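Side-chain contacts in lipase (Photobacterium sp. M37, PDB 2ORY), which probably hydrolyses triacylglycerol esters as a cold-adapted class 3 lipase with an alpha/beta hydrolase fold: residues W100-F105 and L235-Y240; T203-G208 and K284-E289; Y240-N245 and R272-E277; K249-Y254 and Y266-I271; I253-S256 and V261-L264. One frame throughout, in Å; residues are numbered along the deposited sequence.

Contact 1 (W100-F105 and L235-Y240); sequences WLFNDF and LDIVPY
V238 lies against both W100 and L101, giving one methyl group to the indole while the other sits between the indole and the leucine. CH2 of W100 is 3.9 Å from CG1 of V238, which meets the ring at its rim, near the ring plane. CG2 of V238 lies 4.1 Å from CD2 of L101 and equally far from CH2 of W100, and that same CD2 comes within 3.9 Å of CA of V238, so the leucine packs on main chain as well as on side chain. With CG anti to its backbone N (chi1 178°), L101 extends this branch to the valine while its CB lies over the outer part of one face of the indole. Next to this group, CD1 of I237 reaches CZ of F102 at 4.0 Å, the two side chains crossing at about a right angle.

No hydrogen bond spans the segments; the polar groups bond within their own segment or beyond both. The backbone N of V238 donates to OD1 of D236 (3.2 Å, 151°), from well above the carboxylate plane, and closes an Asx turn. OD2 of D236 is hydrogen-bonded to H312 and Y316. D236, H312 and S174 have the geometry of a Ser-His-Asp triad, consistent with a lipase active site, and W100 touches S174. The chemistry implies a division of labour: buried apolar packing fastens the loop to helix 97-102, while hydrogen bonds made apart from that packing fix the carboxylate.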
# COMPACT_ATOMS: atom_id res chain seq x y z
N TRP A 100 -3.96 -13.36 4.00
CA TRP A 100 -2.67 -12.69 3.83
C TRP A 100 -2.22 -11.84 5.02
O TRP A 100 -1.03 -11.58 5.16
CB TRP A 100 -2.64 -11.85 2.55
CG TRP A 100 -3.58 -10.68 2.53
CD1 TRP A 100 -4.84 -10.65 2.00
CD2 TRP A 100 -3.35 -9.38 3.11
NE1 TRP A 100 -5.41 -9.42 2.22
CE2 TRP A 100 -4.52 -8.62 2.90
CE3 TRP A 100 -2.27 -8.79 3.78
CZ2 TRP A 100 -4.65 -7.29 3.34
CZ3 TRP A 100 -2.40 -7.46 4.22
CH2 TRP A 100 -3.59 -6.73 4.00
N LEU A 101 -3.15 -11.42 5.87
CA LEU A 101 -2.79 -10.61 7.04
C LEU A 101 -2.73 -11.42 8.35
O LEU A 101 -1.67 -11.53 8.96
CB LEU A 101 -3.77 -9.43 7.19
CG LEU A 101 -3.52 -8.54 8.41
CD1 LEU A 101 -2.22 -7.77 8.20
CD2 LEU A 101 -4.68 -7.57 8.62
N PHE A 102 -3.84 -12.00 8.78
CA PHE A 102 -3.84 -12.78 10.02
C PHE A 102 -2.86 -13.97 10.03
O PHE A 102 -2.30 -14.29 11.07
CB PHE A 102 -5.24 -13.34 10.32
CG PHE A 102 -6.26 -12.30 10.70
CD1 PHE A 102 -5.98 -10.94 10.59
CD2 PHE A 102 -7.51 -12.69 11.17
CE1 PHE A 102 -6.92 -9.99 10.95
CE2 PHE A 102 -8.46 -11.75 11.53
CZ PHE A 102 -8.17 -10.39 11.41
N ASN A 103 -2.67 -14.63 8.90
CA ASN A 103 -1.76 -15.77 8.87
C ASN A 103 -0.31 -15.45 8.50
O ASN A 103 0.45 -16.33 8.09
CB ASN A 103 -2.30 -16.84 7.91
CG ASN A 103 -3.48 -17.57 8.48
OD1 ASN A 103 -3.34 -18.62 9.12
ND2 ASN A 103 -4.67 -17.02 8.28
N ASP A 104 0.09 -14.19 8.67
CA ASP A 104 1.47 -13.79 8.36
C ASP A 104 2.49 -14.22 9.43
O ASP A 104 2.62 -13.60 10.48
CB ASP A 104 1.51 -12.27 8.20
CG ASP A 104 2.82 -11.77 7.64
OD1 ASP A 104 2.90 -10.56 7.34
OD2 ASP A 104 3.76 -12.58 7.49
N PHE A 105 3.24 -15.29 9.15
CA PHE A 105 4.23 -15.79 10.09
C PHE A 105 5.38 -14.81 10.26
O PHE A 105 5.95 -14.69 11.33
CB PHE A 105 4.87 -17.08 9.58
CG PHE A 105 4.15 -18.33 9.97
CD1 PHE A 105 2.95 -18.68 9.36
CD2 PHE A 105 4.70 -19.19 10.91
CE1 PHE A 105 2.32 -19.87 9.67
CE2 PHE A 105 4.08 -20.38 11.24
CZ PHE A 105 2.89 -20.73 10.61
N LEU A 235 -13.04 1.86 10.31
CA LEU A 235 -13.61 0.52 10.43
C LEU A 235 -12.88 -0.54 9.62
O LEU A 235 -13.31 -1.69 9.54
CB LEU A 235 -15.09 0.53 10.06
CG LEU A 235 -16.03 1.43 10.87
CD1 LEU A 235 -17.45 1.23 10.33
CD2 LEU A 235 -15.98 1.09 12.36
N ASP A 236 -11.77 -0.14 9.01
CA ASP A 236 -10.96 -1.08 8.24
C ASP A 236 -10.04 -1.75 9.26
O ASP A 236 -9.27 -1.07 9.93
CB ASP A 236 -10.14 -0.33 7.18
CG ASP A 236 -9.20 -1.24 6.40
OD1 ASP A 236 -9.30 -2.48 6.53
OD2 ASP A 236 -8.36 -0.71 5.64
N ILE A 237 -10.12 -3.07 9.37
CA ILE A 237 -9.27 -3.78 10.34
C ILE A 237 -7.78 -3.84 9.99
O ILE A 237 -6.94 -3.90 10.89
CB ILE A 237 -9.75 -5.26 10.58
CG1 ILE A 237 -9.68 -6.04 9.27
CG2 ILE A 237 -11.17 -5.29 11.14
CD1 ILE A 237 -10.09 -7.48 9.40
N VAL A 238 -7.43 -3.81 8.71
CA VAL A 238 -6.02 -3.92 8.31
C VAL A 238 -5.02 -3.02 9.03
O VAL A 238 -4.00 -3.49 9.53
CB VAL A 238 -5.90 -3.73 6.81
CG1 VAL A 238 -4.42 -3.69 6.38
CG2 VAL A 238 -6.62 -4.87 6.14
N PRO A 239 -5.28 -1.70 9.08
CA PRO A 239 -4.36 -0.80 9.77
C PRO A 239 -4.24 -1.13 11.25
O PRO A 239 -3.36 -0.61 11.92
CB PRO A 239 -5.01 0.57 9.57
CG PRO A 239 -5.65 0.43 8.27
CD PRO A 239 -6.30 -0.92 8.36
N TYR A 240 -5.14 -1.97 11.77
CA TYR A 240 -5.11 -2.33 13.19
C TYR A 240 -4.04 -3.35 13.60
O TYR A 240 -3.94 -3.70 14.77
CB TYR A 240 -6.47 -2.85 13.68
CG TYR A 240 -7.52 -1.77 13.90
CD1 TYR A 240 -8.14 -1.14 12.82
CD2 TYR A 240 -7.92 -1.42 15.19
CE1 TYR A 240 -9.13 -0.19 13.01
CE2 TYR A 240 -8.92 -0.45 15.40
CZ TYR A 240 -9.52 0.16 14.30
OH TYR A 240 -10.51 1.11 14.47

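Contact 2 (T203-G208 and K284-E289); sequences TIPFAG and KQIKAE
G208 and Q285 mark the closest passage of the two backbones, their CA atoms 8.8 Å apart. Segment 203-208 begins in strand 199-206 and bends away at A207, whose phi is positive (43°); segment 284-289 is irregular throughout, so side chains have to span the gap. Q285 does this with its amide. The stronger bond of NE2 of Q285 goes to the O of P239, outside both segments; its bond to the carbonyl O of G208, at 3.1 Å, is a weak addition because the angle at the hydrogen is only 127°. The other end of the amide turns back on its own chain: the backbone N of I286 donates weakly to OE1 of Q285 at 3.3 Å. This folding back comes from a nearly eclipsed chi2 of 22°, and partners at both ends of the amide restrain its rotation.

Apolar contact is sparse. CD1 of I286 faces CG of P205 at 4.4 Å, a loose touch, with F220 and S181 also meeting the isoleucine. At the start of the loop K284 forms a salt bridge with D218, and farther along NZ of K287 is held by the carbonyls of G225 and C228. The arrangement belongs to the alpha/beta hydrolase fold: a strand of the central sheet runs out into a turn beside the probable active site, where A207 touches D236, and a later loop is laid against that turn.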
# COMPACT_ATOMS: atom_id res chain seq x y z
N THR A 203 4.74 10.65 0.32
CA THR A 203 4.01 9.41 0.21
C THR A 203 2.62 9.49 0.81
O THR A 203 2.42 10.10 1.87
CB THR A 203 4.79 8.24 0.88
OG1 THR A 203 4.04 7.03 0.76
CG2 THR A 203 5.04 8.54 2.35
N ILE A 204 1.66 8.89 0.12
CA ILE A 204 0.28 8.84 0.58
C ILE A 204 -0.14 7.37 0.57
O ILE A 204 -0.66 6.85 -0.41
CB ILE A 204 -0.67 9.67 -0.34
CG1 ILE A 204 -0.26 11.14 -0.27
CG2 ILE A 204 -2.12 9.59 0.16
CD1 ILE A 204 -1.15 12.07 -1.10
N PRO A 205 0.12 6.67 1.68
CA PRO A 205 -0.23 5.25 1.81
C PRO A 205 -1.61 5.03 2.41
O PRO A 205 -1.92 5.61 3.45
CB PRO A 205 0.86 4.72 2.73
CG PRO A 205 1.04 5.89 3.68
CD PRO A 205 0.97 7.12 2.80
N PHE A 206 -2.41 4.20 1.76
CA PHE A 206 -3.76 3.90 2.22
C PHE A 206 -3.88 2.53 2.88
O PHE A 206 -3.18 1.59 2.49
CB PHE A 206 -4.77 3.90 1.05
CG PHE A 206 -4.88 5.21 0.31
CD1 PHE A 206 -3.95 5.56 -0.67
CD2 PHE A 206 -5.90 6.10 0.61
CE1 PHE A 206 -4.03 6.78 -1.33
CE2 PHE A 206 -5.99 7.33 -0.05
CZ PHE A 206 -5.05 7.67 -1.02
N ALA A 207 -4.74 2.44 3.88
CA ALA A 207 -5.08 1.17 4.52
C ALA A 207 -3.94 0.20 4.83
O ALA A 207 -4.11 -1.02 4.73
CB ALA A 207 -6.10 0.47 3.63
N GLY A 208 -2.80 0.73 5.23
CA GLY A 208 -1.68 -0.15 5.49
C GLY A 208 -1.47 -0.58 6.91
O GLY A 208 -1.77 0.17 7.86
N LYS A 284 4.13 -0.29 15.70
CA LYS A 284 3.41 0.98 15.77
C LYS A 284 3.22 1.64 14.41
O LYS A 284 4.09 1.59 13.54
CB LYS A 284 4.12 1.97 16.69
CG LYS A 284 3.30 3.23 16.93
CD LYS A 284 3.89 4.16 17.97
CE LYS A 284 4.91 5.10 17.37
NZ LYS A 284 5.28 6.22 18.32
N GLN A 285 2.07 2.28 14.25
CA GLN A 285 1.69 2.95 13.02
C GLN A 285 2.55 4.19 12.83
O GLN A 285 2.96 4.82 13.81
CB GLN A 285 0.23 3.34 13.15
CG GLN A 285 -0.71 3.17 11.96
CD GLN A 285 -0.28 2.17 10.90
OE1 GLN A 285 0.69 2.40 10.18
NE2 GLN A 285 -1.02 1.07 10.77
N ILE A 286 2.84 4.53 11.57
CA ILE A 286 3.58 5.74 11.22
C ILE A 286 2.47 6.77 11.26
O ILE A 286 1.31 6.43 11.01
CB ILE A 286 4.16 5.69 9.77
CG1 ILE A 286 3.05 5.29 8.79
CG2 ILE A 286 5.34 4.72 9.70
CD1 ILE A 286 3.49 5.24 7.33
N LYS A 287 2.79 8.03 11.56
CA LYS A 287 1.77 9.07 11.69
C LYS A 287 0.59 8.45 12.46
O LYS A 287 -0.55 8.48 12.02
CB LYS A 287 1.31 9.57 10.32
CG LYS A 287 2.46 9.97 9.37
CD LYS A 287 3.36 11.09 9.92
CE LYS A 287 2.59 12.38 10.19
NZ LYS A 287 2.08 13.01 8.95
N ALA A 288 0.90 7.89 13.62
CA ALA A 288 -0.10 7.24 14.45
C ALA A 288 -1.19 8.16 15.02
O ALA A 288 -2.25 7.69 15.43
CB ALA A 288 0.58 6.49 15.59
N GLU A 289 -0.95 9.46 15.05
CA GLU A 289 -1.94 10.37 15.60
C GLU A 289 -2.89 10.89 14.52
O GLU A 289 -3.84 11.62 14.82
CB GLU A 289 -1.28 11.57 16.29
CG GLU A 289 -0.21 11.22 17.32
CD GLU A 289 1.20 11.34 16.76
OE1 GLU A 289 2.15 11.47 17.56
OE2 GLU A 289 1.36 11.31 15.52

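Contact 3 (Y240-N245 and R272-E277); sequences YAWNTN and RAMIAE
The terminal methyl of M274 makes the close contacts, touching A241 and W242 together. CE of M274 lies 3.8 Å from NE1 of W242 and 4.1 Å from CD1 of W242, so it meets the pyrrole part of the indole, in an oblique approach. It is also 4.1 Å from CB of A241. A bend at the last torsion of the methionine (chi3 76°) turns the methyl to this position, and the two long side chains cross at about a right angle. CB of A241 in turn lies over one face of the indole, 3.5 Å above the plane and offset toward the rim; the peptide joining these two residues is cis.

Polar bonds leave the interface itself alone. The backbone N of W242 is bonded to OG1 of T210, and N243 takes the N-cap position of helix 244-247, its OD1 accepting from the backbone N of S246. On the other side the backbone bonds are helical, as from A276 N to R272 O at 2.9 Å. Helix 265-278 thus packs against the cis-linked pair A241-W242, the residues just before the N-cap of helix 244-247.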
# COMPACT_ATOMS: atom_id res chain seq x y z
N TYR A 240 -5.14 -1.97 11.77
CA TYR A 240 -5.11 -2.33 13.19
C TYR A 240 -4.04 -3.35 13.60
O TYR A 240 -3.94 -3.70 14.77
CB TYR A 240 -6.47 -2.85 13.68
CG TYR A 240 -7.52 -1.77 13.90
CD1 TYR A 240 -8.14 -1.14 12.82
CD2 TYR A 240 -7.92 -1.42 15.19
CE1 TYR A 240 -9.13 -0.19 13.01
CE2 TYR A 240 -8.92 -0.45 15.40
CZ TYR A 240 -9.52 0.16 14.30
OH TYR A 240 -10.51 1.11 14.47
N ALA A 241 -3.29 -3.84 12.62
CA ALA A 241 -2.21 -4.79 12.88
C ALA A 241 -0.91 -4.02 12.61
O ALA A 241 -0.87 -3.20 11.69
CB ALA A 241 -2.31 -5.98 11.94
N TRP A 242 0.15 -4.28 13.37
CA TRP A 242 0.17 -5.26 14.44
C TRP A 242 0.43 -4.63 15.82
O TRP A 242 0.96 -5.28 16.72
CB TRP A 242 1.27 -6.29 14.16
CG TRP A 242 0.89 -7.34 13.16
CD1 TRP A 242 0.38 -8.58 13.42
CD2 TRP A 242 1.01 -7.25 11.74
NE1 TRP A 242 0.18 -9.27 12.25
CE2 TRP A 242 0.56 -8.47 11.20
CE3 TRP A 242 1.47 -6.25 10.86
CZ2 TRP A 242 0.55 -8.73 9.82
CZ3 TRP A 242 1.46 -6.50 9.49
CH2 TRP A 242 1.00 -7.73 8.99
N ASN A 243 0.09 -3.36 16.00
CA ASN A 243 0.28 -2.75 17.31
C ASN A 243 -0.60 -3.56 18.27
O ASN A 243 -1.76 -3.83 17.97
CB ASN A 243 -0.14 -1.28 17.25
CG ASN A 243 -0.30 -0.66 18.63
OD1 ASN A 243 -1.32 -0.83 19.29
ND2 ASN A 243 0.71 0.07 19.07
N THR A 244 -0.05 -3.98 19.41
CA THR A 244 -0.82 -4.80 20.34
C THR A 244 -2.16 -4.20 20.79
O THR A 244 -3.18 -4.88 20.76
CB THR A 244 0.00 -5.21 21.61
OG1 THR A 244 0.12 -4.08 22.48
CG2 THR A 244 1.40 -5.68 21.22
N ASN A 245 -2.16 -2.93 21.18
CA ASN A 245 -3.41 -2.29 21.61
C ASN A 245 -4.46 -2.31 20.52
O ASN A 245 -5.63 -2.58 20.77
CB ASN A 245 -3.13 -0.84 22.02
CG ASN A 245 -2.37 -0.76 23.31
OD1 ASN A 245 -2.84 -1.22 24.35
ND2 ASN A 245 -1.17 -0.17 23.25
N ARG A 272 -6.01 -13.84 18.57
CA ARG A 272 -5.23 -14.12 19.79
C ARG A 272 -3.83 -14.59 19.44
O ARG A 272 -2.87 -14.21 20.11
CB ARG A 272 -5.92 -15.17 20.67
CG ARG A 272 -7.21 -14.69 21.32
CD ARG A 272 -7.60 -15.57 22.50
NE ARG A 272 -7.71 -16.99 22.13
CZ ARG A 272 -8.71 -17.51 21.43
NH1 ARG A 272 -9.70 -16.73 21.02
NH2 ARG A 272 -8.75 -18.80 21.16
N ALA A 273 -3.70 -15.43 18.42
CA ALA A 273 -2.36 -15.87 18.02
C ALA A 273 -1.51 -14.66 17.56
O ALA A 273 -0.34 -14.54 17.94
CB ALA A 273 -2.46 -16.90 16.92
N MET A 274 -2.10 -13.76 16.77
CA MET A 274 -1.39 -12.55 16.30
C MET A 274 -0.91 -11.72 17.50
O MET A 274 0.23 -11.21 17.49
CB MET A 274 -2.32 -11.66 15.46
CG MET A 274 -2.68 -12.19 14.08
SD MET A 274 -4.16 -11.39 13.40
CE MET A 274 -3.48 -9.79 12.90
N ILE A 275 -1.77 -11.56 18.50
CA ILE A 275 -1.40 -10.77 19.68
C ILE A 275 -0.24 -11.47 20.37
O ILE A 275 0.79 -10.85 20.65
CB ILE A 275 -2.61 -10.61 20.65
CG1 ILE A 275 -3.69 -9.74 20.00
CG2 ILE A 275 -2.18 -10.02 21.99
CD1 ILE A 275 -4.99 -9.67 20.80
N ALA A 276 -0.41 -12.76 20.61
CA ALA A 276 0.65 -13.55 21.23
C ALA A 276 2.00 -13.48 20.48
O ALA A 276 3.05 -13.29 21.10
CB ALA A 276 0.20 -15.00 21.33
N GLU A 277 1.98 -13.62 19.16
CA GLU A 277 3.24 -13.60 18.42
C GLU A 277 3.90 -12.24 18.21
O GLU A 277 5.09 -12.19 17.89
CB GLU A 277 3.08 -14.31 17.07
CG GLU A 277 2.60 -15.78 17.18
CD GLU A 277 3.60 -16.73 17.87
OE1 GLU A 277 4.81 -16.68 17.55
OE2 GLU A 277 3.16 -17.55 18.71

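Contact 4 (K249-Y254 and Y266-I271); sequences KLKSIY and YQRALI
The guanidinium of R268 is approached obliquely by K251, whose CB lies 4.0 Å from NH1 of R268. The arginine chain is extended from CG to NE and carries the group across to the lysine. Two tyrosine rings of the segments lie apart from this pair. One face of the Y254 ring is covered by its neighbour I253, with CG2 of I253 3.4 Å above the plane and over the centre of the Y254 ring; Y304 also meets this ring, the planes inclined at about 55°. At the edge of the Y266 ring, in its plane, lies OE1 of Q267, which is bonded to OG of S98.

The loop side is a type I beta turn from L250 to I253, closed by a weak bond from I253 N to L250 O at 3.5 Å. It is set against helix 265-278, one turn of which supplies R268 and I271 on the same side. CD1 of L250 meets CD1 of I271 at 3.4 Å, tighter than usual for two carbons, and CB of L250 lies 3.8 Å from that same CD1 of I271. The leucine also packs on I237 and Y240, and I271 on F102, so this pair is buried.

K251 has CG between its backbone N and carbonyl carbon (chi1 70°), after which the chain runs straight and leads its ammonium away. NZ of K251 stays 5.8 Å from NH1 of R268, a separation that would probably ease the repulsion of two like charges near the surface.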
# COMPACT_ATOMS: atom_id res chain seq x y z
N LYS A 249 -8.65 -4.59 19.49
CA LYS A 249 -9.89 -3.89 19.13
C LYS A 249 -10.58 -4.57 17.97
O LYS A 249 -11.70 -4.20 17.61
CB LYS A 249 -9.60 -2.44 18.74
CG LYS A 249 -9.16 -1.55 19.87
CD LYS A 249 -8.93 -0.14 19.37
CE LYS A 249 -8.31 0.74 20.45
NZ LYS A 249 -7.82 2.04 19.90
N LEU A 250 -9.92 -5.56 17.36
CA LEU A 250 -10.47 -6.27 16.21
C LEU A 250 -11.72 -7.08 16.49
O LEU A 250 -12.64 -7.09 15.68
CB LEU A 250 -9.41 -7.17 15.58
CG LEU A 250 -8.26 -6.40 14.92
CD1 LEU A 250 -7.17 -7.35 14.48
CD2 LEU A 250 -8.79 -5.64 13.74
N LYS A 251 -11.79 -7.74 17.63
CA LYS A 251 -12.97 -8.56 17.95
C LYS A 251 -14.31 -7.80 17.96
O LYS A 251 -15.35 -8.36 17.60
CB LYS A 251 -12.80 -9.21 19.32
CG LYS A 251 -12.87 -8.21 20.44
CD LYS A 251 -12.89 -8.90 21.78
CE LYS A 251 -12.92 -7.88 22.91
NZ LYS A 251 -12.85 -8.55 24.24
N SER A 252 -14.30 -6.53 18.36
CA SER A 252 -15.54 -5.76 18.44
C SER A 252 -15.58 -4.50 17.60
O SER A 252 -16.37 -3.59 17.86
CB SER A 252 -15.80 -5.39 19.90
OG SER A 252 -14.66 -4.73 20.42
N ILE A 253 -14.75 -4.46 16.57
CA ILE A 253 -14.69 -3.32 15.67
C ILE A 253 -16.03 -3.04 14.99
O ILE A 253 -16.34 -1.89 14.70
CB ILE A 253 -13.61 -3.53 14.56
CG1 ILE A 253 -13.55 -2.30 13.65
CG2 ILE A 253 -13.95 -4.76 13.70
CD1 ILE A 253 -12.97 -1.09 14.32
N TYR A 254 -16.82 -4.08 14.75
CA TYR A 254 -18.11 -3.91 14.08
C TYR A 254 -19.30 -4.12 15.00
O TYR A 254 -20.36 -4.60 14.57
CB TYR A 254 -18.23 -4.86 12.88
CG TYR A 254 -17.11 -4.73 11.87
CD1 TYR A 254 -16.70 -3.48 11.40
CD2 TYR A 254 -16.45 -5.86 11.40
CE1 TYR A 254 -15.64 -3.37 10.48
CE2 TYR A 254 -15.41 -5.76 10.49
CZ TYR A 254 -15.00 -4.52 10.03
OH TYR A 254 -13.93 -4.47 9.17
N TYR A 266 -12.81 -19.15 14.56
CA TYR A 266 -11.54 -19.41 13.88
C TYR A 266 -10.77 -18.10 13.82
O TYR A 266 -9.58 -18.08 14.08
CB TYR A 266 -11.75 -19.96 12.46
CG TYR A 266 -10.48 -20.52 11.81
CD1 TYR A 266 -10.04 -21.81 12.10
CD2 TYR A 266 -9.71 -19.74 10.92
CE1 TYR A 266 -8.88 -22.33 11.52
CE2 TYR A 266 -8.53 -20.26 10.33
CZ TYR A 266 -8.13 -21.56 10.64
OH TYR A 266 -6.98 -22.11 10.11
N GLN A 267 -11.46 -17.01 13.48
CA GLN A 267 -10.81 -15.71 13.42
C GLN A 267 -10.42 -15.20 14.82
O GLN A 267 -9.39 -14.53 14.98
CB GLN A 267 -11.72 -14.70 12.74
CG GLN A 267 -11.53 -14.62 11.23
CD GLN A 267 -11.77 -15.94 10.51
OE1 GLN A 267 -10.92 -16.40 9.74
NE2 GLN A 267 -12.92 -16.55 10.74
N ARG A 268 -11.22 -15.52 15.83
CA ARG A 268 -10.90 -15.10 17.20
C ARG A 268 -9.60 -15.76 17.62
O ARG A 268 -8.78 -15.14 18.28
CB ARG A 268 -12.01 -15.49 18.18
CG ARG A 268 -13.21 -14.57 18.18
CD ARG A 268 -14.29 -15.13 19.09
NE ARG A 268 -15.47 -14.28 19.10
CZ ARG A 268 -15.55 -13.12 19.75
NH1 ARG A 268 -14.51 -12.68 20.45
NH2 ARG A 268 -16.66 -12.40 19.68
N ALA A 269 -9.43 -17.03 17.24
CA ALA A 269 -8.19 -17.77 17.55
C ALA A 269 -7.00 -17.14 16.81
O ALA A 269 -5.91 -17.01 17.37
CB ALA A 269 -8.34 -19.25 17.15
N LEU A 270 -7.21 -16.75 15.55
CA LEU A 270 -6.12 -16.12 14.78
C LEU A 270 -5.74 -14.78 15.41
O LEU A 270 -4.56 -14.47 15.55
CB LEU A 270 -6.53 -15.91 13.31
CG LEU A 270 -6.32 -17.11 12.39
CD1 LEU A 270 -7.04 -16.93 11.06
CD2 LEU A 270 -4.85 -17.27 12.16
N ILE A 271 -6.73 -13.99 15.81
CA ILE A 271 -6.46 -12.71 16.45
C ILE A 271 -5.60 -12.91 17.70
O ILE A 271 -4.60 -12.23 17.88
CB ILE A 271 -7.77 -12.00 16.88
CG1 ILE A 271 -8.61 -11.66 15.66
CG2 ILE A 271 -7.44 -10.74 17.66
CD1 ILE A 271 -7.98 -10.61 14.81

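Contact 5 (I253-S256 and V261-L264); sequences IYIS and VKPL
Y254 and V261 approach with their CA atoms 5.3 Å apart, on loop segments running in roughly opposite directions. The backbone N of V261 donates to O of Y254 at 3.0 Å, almost straight at the hydrogen (177°), although the donor stands above the carbonyl plane, 38° out of it. The return bond is made through a water, which accepts from N of Y254 at 3.0 Å and donates to O of V261 at 2.8 Å. This resembles a hydrogen-bonded antiparallel pair in which water replaces the second direct bond, and neither segment forms a regular strand.

Side chains close in around this pair. CB of Y254 lies 3.8 Å from CB of V261 and 3.5 Å from the carbonyl O of V261, the same oxygen sitting at the edge of the tyrosine ring, near its plane. With CG anti to the carbonyl carbon (chi1 -56°), the ring then heads away from 261-264 and toward helix 304-319, packing on Q307 and A308; its OH is bonded to the carbonyl O of L235.

The loop between the segments is tied internally, OG of S256 bonding to the backbone N of Q258 and of A259. On the exposed side, CD1 of I255 touches CG of K262 at 4.0 Å, the two chains crossing at about a right angle. A bend at chi4 turns NZ of K262 to OG of S260.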
# COMPACT_ATOMS: atom_id res chain seq x y z
N ILE A 253 -14.75 -4.46 16.57
CA ILE A 253 -14.69 -3.32 15.67
C ILE A 253 -16.03 -3.04 14.99
O ILE A 253 -16.34 -1.89 14.70
CB ILE A 253 -13.61 -3.53 14.56
CG1 ILE A 253 -13.55 -2.30 13.65
CG2 ILE A 253 -13.95 -4.76 13.70
CD1 ILE A 253 -12.97 -1.09 14.32
N TYR A 254 -16.82 -4.08 14.75
CA TYR A 254 -18.11 -3.91 14.08
C TYR A 254 -19.30 -4.12 15.00
O TYR A 254 -20.36 -4.60 14.57
CB TYR A 254 -18.23 -4.86 12.88
CG TYR A 254 -17.11 -4.73 11.87
CD1 TYR A 254 -16.70 -3.48 11.40
CD2 TYR A 254 -16.45 -5.86 11.40
CE1 TYR A 254 -15.64 -3.37 10.48
CE2 TYR A 254 -15.41 -5.76 10.49
CZ TYR A 254 -15.00 -4.52 10.03
OH TYR A 254 -13.93 -4.47 9.17
N ILE A 255 -19.13 -3.76 16.26
CA ILE A 255 -20.19 -3.91 17.23
C ILE A 255 -20.57 -2.52 17.68
O ILE A 255 -19.85 -1.89 18.46
CB ILE A 255 -19.73 -4.74 18.44
CG1 ILE A 255 -19.40 -6.16 18.01
CG2 ILE A 255 -20.83 -4.76 19.51
CD1 ILE A 255 -18.85 -7.02 19.14
N SER A 256 -21.70 -2.03 17.18
CA SER A 256 -22.19 -0.71 17.56
C SER A 256 -23.58 -0.84 18.17
O SER A 256 -23.91 -1.85 18.80
CB SER A 256 -22.25 0.21 16.33
OG SER A 256 -23.23 -0.24 15.41
N VAL A 261 -21.73 -7.19 14.04
CA VAL A 261 -21.11 -8.20 13.19
C VAL A 261 -19.88 -8.74 13.92
O VAL A 261 -18.89 -8.05 14.05
CB VAL A 261 -20.68 -7.59 11.86
CG1 VAL A 261 -19.77 -8.54 11.11
CG2 VAL A 261 -21.91 -7.29 11.05
N LYS A 262 -19.96 -9.98 14.39
CA LYS A 262 -18.83 -10.55 15.13
C LYS A 262 -18.02 -11.60 14.37
O LYS A 262 -18.54 -12.31 13.51
CB LYS A 262 -19.32 -11.16 16.44
CG LYS A 262 -20.25 -10.26 17.24
CD LYS A 262 -20.79 -10.99 18.47
CE LYS A 262 -22.07 -10.33 18.96
NZ LYS A 262 -23.09 -10.28 17.87
N PRO A 263 -16.73 -11.71 14.70
CA PRO A 263 -15.81 -12.67 14.08
C PRO A 263 -16.10 -14.11 14.52
O PRO A 263 -16.43 -14.35 15.69
CB PRO A 263 -14.45 -12.21 14.58
CG PRO A 263 -14.78 -11.70 15.99
CD PRO A 263 -16.06 -10.93 15.76
N LEU A 264 -15.99 -15.05 13.59
CA LEU A 264 -16.19 -16.46 13.90
C LEU A 264 -15.06 -16.86 14.83
O LEU A 264 -14.04 -16.17 14.92
CB LEU A 264 -16.16 -17.32 12.63
CG LEU A 264 -17.29 -17.03 11.63
CD1 LEU A 264 -17.04 -17.77 10.29
CD2 LEU A 264 -18.64 -17.42 12.26
O HOH W 1 -16.78 -6.96 15.48

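From the N terminus, contact 1 opens at helix 97-102 and contact 2 at strand 199-206. Contact 1 closes at 235-240, before contact 2 does, so these two cross. The remaining three lie within the span of contact 2. Contact 3 opens at 240 and encloses contacts 4 and 5, which start from overlapping loop residues. Contact 5 closes first, at 261-264, followed along helix 265-278 by contact 4, then contact 3, and last by contact 2 at 284-289. Contacts 1, 3, 4 and 5 gather on one side of the chain's centre, joining helix 97-102, the loops around helix 244-247 and helix 265-278; contact 2 ties edge strand 199-206 of the central sheet to the loop after helix 265-278, and touches contact 1.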